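Local atomic coordinates of dehydroascorbate reductase (Chlamydomonas reinhardtii, PDB entry 5XFT), a protein that probably catalyses the reduction of dehydroascorbate to ascorbate, oxidising two molecules of glutathione to glutathione disulfide. Residues F23-L28 / L158-Y163; G143-G148 / G153-L158. All coordinates share one frame; numbering follows the deposited sequence.

From the N terminus the chain lays down strands of the thioredoxin-like domain and enters helix 22-33, whose first turns supply residues 23-28. It then completes that domain and passes through helices 103-112 and 118-138 before returning in helix 153-173, where residues 158-163 close the long loop of contact 1. Contact 2 is nested inside this loop and is far shorter: the turn at 143-148 is tied to the beginning of helix 153-173, only a few residues later. The two contacts share L158 and have centres 11 Å apart. Contact 1 thus joins the two domains, whereas contact 2 lies within the helical domain and ties the loop before helix 153-173 to that helix's first turn.

Contact 1 of 2, residues F23-L28 / L158-Y163; sequences FCHRVL and LAPKLY
Helices 22-33 and 153-173 meet at H25 and P160, whose CA atoms are 6.4 Å apart; there the two segments run roughly antiparallel, their axes inclined at 141° and 8.6 Å apart at closest approach. P160 turns the CB-CG side of its ring onto the imidazole of H25, with CB 3.4 Å from H25 ND1 and CG 3.7 Å from H25 CG, and the two side chains cross obliquely. With CG anti to the backbone N (chi1 -162°), the imidazole of H25 reaches out along the proline toward the next turn, where its edge comes to the ring of Y163, CE1 standing 4.3 Å from CD2 of Y163. P160 also approaches the helix backbone itself, its CG 4.2 Å from the N of R26. Having no N-H to give to the preceding turn, P160 marks a kink in its own helix. No hydrogen bond links the two segments; the polar ends are satisfied elsewhere. H25 ND1 is hydrogen-bonded to Y202 OH and Y163 OH to D201 OD1, while the ring of W197 meets both H25 and Y163; W197, D201 and Y202 thus close over the H25 and Y163 side of the contact. R26 NH1 is hydrogen-bonded to S75 OG, and lies 6.7 Å from K161 NZ, a like charge. This is the domain interface of the glutathione transferase fold: behind H25, the other faces of helix 22-33 pack C24, V27 and L28 on strand 5-12 and V27 on helix 75-85, while A159 and L162 of the partner helix lean on helix 182-193.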
# COMPACT_ATOMS: atom_id res chain seq x y z
N PHE A 23 -3.90 -2.09 -0.18
CA PHE A 23 -4.76 -1.02 -0.68
C PHE A 23 -5.34 -0.19 0.46
O PHE A 23 -5.33 1.05 0.41
CB PHE A 23 -5.85 -1.62 -1.57
CG PHE A 23 -5.30 -2.47 -2.68
CD1 PHE A 23 -4.98 -1.91 -3.89
CD2 PHE A 23 -5.08 -3.83 -2.49
CE1 PHE A 23 -4.45 -2.68 -4.92
CE2 PHE A 23 -4.55 -4.61 -3.51
CZ PHE A 23 -4.24 -4.03 -4.73
N CYS A 24 -5.84 -0.87 1.50
CA CYS A 24 -6.09 -0.20 2.77
C CYS A 24 -4.87 0.58 3.21
O CYS A 24 -4.96 1.74 3.62
CB CYS A 24 -6.44 -1.21 3.86
SG CYS A 24 -7.88 -2.23 3.57
N HIS A 25 -3.70 -0.06 3.14
CA HIS A 25 -2.46 0.62 3.51
C HIS A 25 -2.28 1.90 2.70
O HIS A 25 -1.83 2.92 3.24
CB HIS A 25 -1.27 -0.32 3.32
CG HIS A 25 -0.04 0.11 4.06
ND1 HIS A 25 1.17 -0.54 3.93
CD2 HIS A 25 0.17 1.12 4.93
CE1 HIS A 25 2.07 0.06 4.69
NE2 HIS A 25 1.49 1.07 5.31
N ARG A 26 -2.65 1.88 1.42
CA ARG A 26 -2.49 3.07 0.59
C ARG A 26 -3.41 4.19 1.05
O ARG A 26 -2.98 5.35 1.19
CB ARG A 26 -2.75 2.73 -0.88
CG ARG A 26 -3.13 3.96 -1.71
CD ARG A 26 -3.76 3.59 -3.07
NE ARG A 26 -3.45 4.59 -4.08
CZ ARG A 26 -4.01 4.59 -5.28
NH1 ARG A 26 -4.88 3.64 -5.60
NH2 ARG A 26 -3.71 5.51 -6.19
N VAL A 27 -4.68 3.87 1.33
CA VAL A 27 -5.58 4.90 1.83
C VAL A 27 -5.09 5.46 3.16
O VAL A 27 -5.05 6.68 3.36
CB VAL A 27 -7.01 4.34 1.95
CG1 VAL A 27 -7.91 5.31 2.69
CG2 VAL A 27 -7.55 4.06 0.56
N LEU A 28 -4.67 4.58 4.08
CA LEU A 28 -4.18 5.01 5.39
C LEU A 28 -2.97 5.93 5.26
O LEU A 28 -2.89 6.97 5.93
CB LEU A 28 -3.82 3.80 6.24
CG LEU A 28 -4.93 2.82 6.58
CD1 LEU A 28 -4.34 1.64 7.31
CD2 LEU A 28 -5.95 3.51 7.43
N LEU A 158 2.72 2.66 -4.02
CA LEU A 158 3.79 1.72 -4.33
C LEU A 158 4.53 1.22 -3.10
O LEU A 158 5.01 0.09 -3.10
CB LEU A 158 4.80 2.34 -5.29
CG LEU A 158 4.42 2.46 -6.76
CD1 LEU A 158 5.62 2.93 -7.56
CD2 LEU A 158 3.90 1.13 -7.29
N ALA A 159 4.66 2.05 -2.08
CA ALA A 159 5.38 1.62 -0.88
C ALA A 159 4.76 0.39 -0.21
O ALA A 159 5.52 -0.51 0.18
CB ALA A 159 5.51 2.79 0.09
N PRO A 160 3.43 0.28 -0.05
CA PRO A 160 2.89 -0.98 0.48
C PRO A 160 3.17 -2.18 -0.40
O PRO A 160 3.53 -3.25 0.11
CB PRO A 160 1.39 -0.69 0.59
CG PRO A 160 1.31 0.79 0.73
CD PRO A 160 2.38 1.31 -0.16
N LYS A 161 3.03 -2.04 -1.73
CA LYS A 161 3.33 -3.15 -2.63
C LYS A 161 4.79 -3.58 -2.51
O LYS A 161 5.09 -4.78 -2.49
CB LYS A 161 2.98 -2.77 -4.06
CG LYS A 161 1.57 -2.28 -4.23
CD LYS A 161 1.23 -2.01 -5.69
CE LYS A 161 -0.14 -1.35 -5.81
NZ LYS A 161 -0.54 -1.14 -7.23
N LEU A 162 5.71 -2.62 -2.43
CA LEU A 162 7.12 -2.96 -2.28
C LEU A 162 7.38 -3.63 -0.93
O LEU A 162 8.18 -4.57 -0.85
CB LEU A 162 7.97 -1.70 -2.43
CG LEU A 162 9.49 -1.86 -2.32
CD1 LEU A 162 10.04 -2.65 -3.49
CD2 LEU A 162 10.15 -0.50 -2.22
N TYR A 163 6.71 -3.16 0.12
CA TYR A 163 6.80 -3.78 1.44
C TYR A 163 6.44 -5.26 1.36
O TYR A 163 7.21 -6.13 1.78
CB TYR A 163 5.87 -3.04 2.40
CG TYR A 163 6.07 -3.30 3.87
CD1 TYR A 163 7.27 -3.81 4.36
CD2 TYR A 163 5.05 -3.05 4.77
CE1 TYR A 163 7.43 -4.05 5.71
CE2 TYR A 163 5.20 -3.28 6.12
CZ TYR A 163 6.39 -3.78 6.59
OH TYR A 163 6.54 -4.01 7.93

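Contact 2 of 2, residues G143-G148 / G153-L158; sequences GPLFGG and GTDCSL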
# COMPACT_ATOMS: atom_id res chain seq x y z
N GLY A 143 14.84 14.44 -2.86
CA GLY A 143 14.59 13.64 -1.68
C GLY A 143 14.53 12.15 -2.00
O GLY A 143 14.49 11.74 -3.17
N PRO A 144 14.51 11.32 -0.96
CA PRO A 144 14.55 9.86 -1.17
C PRO A 144 13.21 9.22 -1.52
O PRO A 144 13.20 8.05 -1.95
CB PRO A 144 15.08 9.33 0.17
CG PRO A 144 14.61 10.34 1.17
CD PRO A 144 14.53 11.68 0.47
N LEU A 145 12.10 9.92 -1.36
CA LEU A 145 10.79 9.41 -1.74
C LEU A 145 10.37 9.96 -3.10
O LEU A 145 10.92 10.94 -3.60
CB LEU A 145 9.74 9.78 -0.69
CG LEU A 145 10.12 9.60 0.77
CD1 LEU A 145 9.00 10.11 1.63
CD2 LEU A 145 10.40 8.14 1.06
N PHE A 146 9.37 9.31 -3.69
CA PHE A 146 8.80 9.82 -4.93
C PHE A 146 8.26 11.23 -4.77
O PHE A 146 8.14 11.95 -5.77
CB PHE A 146 7.69 8.89 -5.43
CG PHE A 146 8.18 7.57 -5.92
CD1 PHE A 146 8.14 6.45 -5.10
CD2 PHE A 146 8.70 7.43 -7.21
CE1 PHE A 146 8.59 5.23 -5.55
CE2 PHE A 146 9.15 6.21 -7.67
CZ PHE A 146 9.10 5.10 -6.83
N GLY A 147 7.92 11.63 -3.55
CA GLY A 147 7.48 12.99 -3.28
C GLY A 147 8.56 13.78 -2.60
O GLY A 147 8.29 14.60 -1.71
N GLY A 148 9.81 13.52 -2.99
CA GLY A 148 10.96 14.18 -2.41
C GLY A 148 11.14 13.85 -0.94
O GLY A 148 11.60 12.76 -0.59
N GLY A 153 1.46 10.53 -3.70
CA GLY A 153 0.45 9.57 -4.13
C GLY A 153 1.07 8.29 -4.65
O GLY A 153 0.54 7.19 -4.44
N THR A 154 2.22 8.42 -5.32
CA THR A 154 2.98 7.26 -5.78
C THR A 154 3.62 6.51 -4.62
O THR A 154 3.68 5.28 -4.63
CB THR A 154 4.03 7.72 -6.79
OG1 THR A 154 3.38 8.16 -7.99
CG2 THR A 154 5.00 6.60 -7.11
N ASP A 155 4.10 7.24 -3.61
CA ASP A 155 4.56 6.59 -2.39
C ASP A 155 3.43 5.79 -1.74
O ASP A 155 3.62 4.64 -1.33
CB ASP A 155 5.08 7.63 -1.40
CG ASP A 155 6.39 8.24 -1.83
OD1 ASP A 155 7.26 7.51 -2.33
OD2 ASP A 155 6.53 9.48 -1.68
N CYS A 156 2.24 6.40 -1.65
CA CYS A 156 1.11 5.75 -1.00
C CYS A 156 0.67 4.51 -1.76
O CYS A 156 0.24 3.53 -1.13
CB CYS A 156 -0.05 6.73 -0.87
SG CYS A 156 0.29 8.13 0.25
N SER A 157 0.78 4.52 -3.09
CA SER A 157 0.37 3.34 -3.85
C SER A 157 1.46 2.26 -3.88
O SER A 157 1.16 1.07 -3.79
CB SER A 157 -0.01 3.74 -5.27
OG SER A 157 -0.30 2.59 -6.04
N LEU A 158 2.72 2.66 -4.02
CA LEU A 158 3.79 1.72 -4.33
C LEU A 158 4.53 1.22 -3.10
O LEU A 158 5.01 0.09 -3.10
CB LEU A 158 4.80 2.34 -5.29
CG LEU A 158 4.42 2.46 -6.76
CD1 LEU A 158 5.62 2.93 -7.56
CD2 LEU A 158 3.90 1.13 -7.29
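F146 and D155 meet at the loop-to-helix junction of the C-terminal glutathione transferase domain, where the D155 carboxylate, in the first turn of helix 153-173, accepts two N-H groups of the L145-G148 beta turn. This turn is of type I, and the carboxylate points into it. OD1 accepts the N-H of F146 at 3.1 Å (N-H...O angle 146°) through its syn lone pair, and OD2 takes the N-H of G147 at 3.2 Å, also on its syn side but tilted out of the carboxylate plane. The torsion of D155 (chi1 -71°, CG anti to the carbonyl carbon) brings both oxygens toward these two consecutive amides. Further partners share the load: Y187 OH of helix 182-193 is hydrogen-bonded to OD1, and N152 N makes a weak bond to OD2, consistent with the capping-box part of the glutathione transferase motif. A leucine in place of D155, with no oxygens to offer, would probably leave the F146 and G147 amides and the Y187 hydroxyl without their mate and let the turn drift from the helix. Carbon atoms also crowd the carboxylate: CB of L145 lies 3.4 Å from OD2, and OD1 sits in the plane of the F146 ring, at the edge beside CD1. Over one face of that ring comes the methyl of T154, with CG2 3.7 Å from the ring centroid and 19° off the normal, a CH-pi contact; the OG1 branch of T154 is turned to S93 OG instead. Y187 also meets the F146 ring edge-to-face, and M132 and L136 of helix 118-138 pack against it. One turn further on, L158 adds an apolar touch at the far end of the ring, its CD1 4.2 Å from CZ of F146.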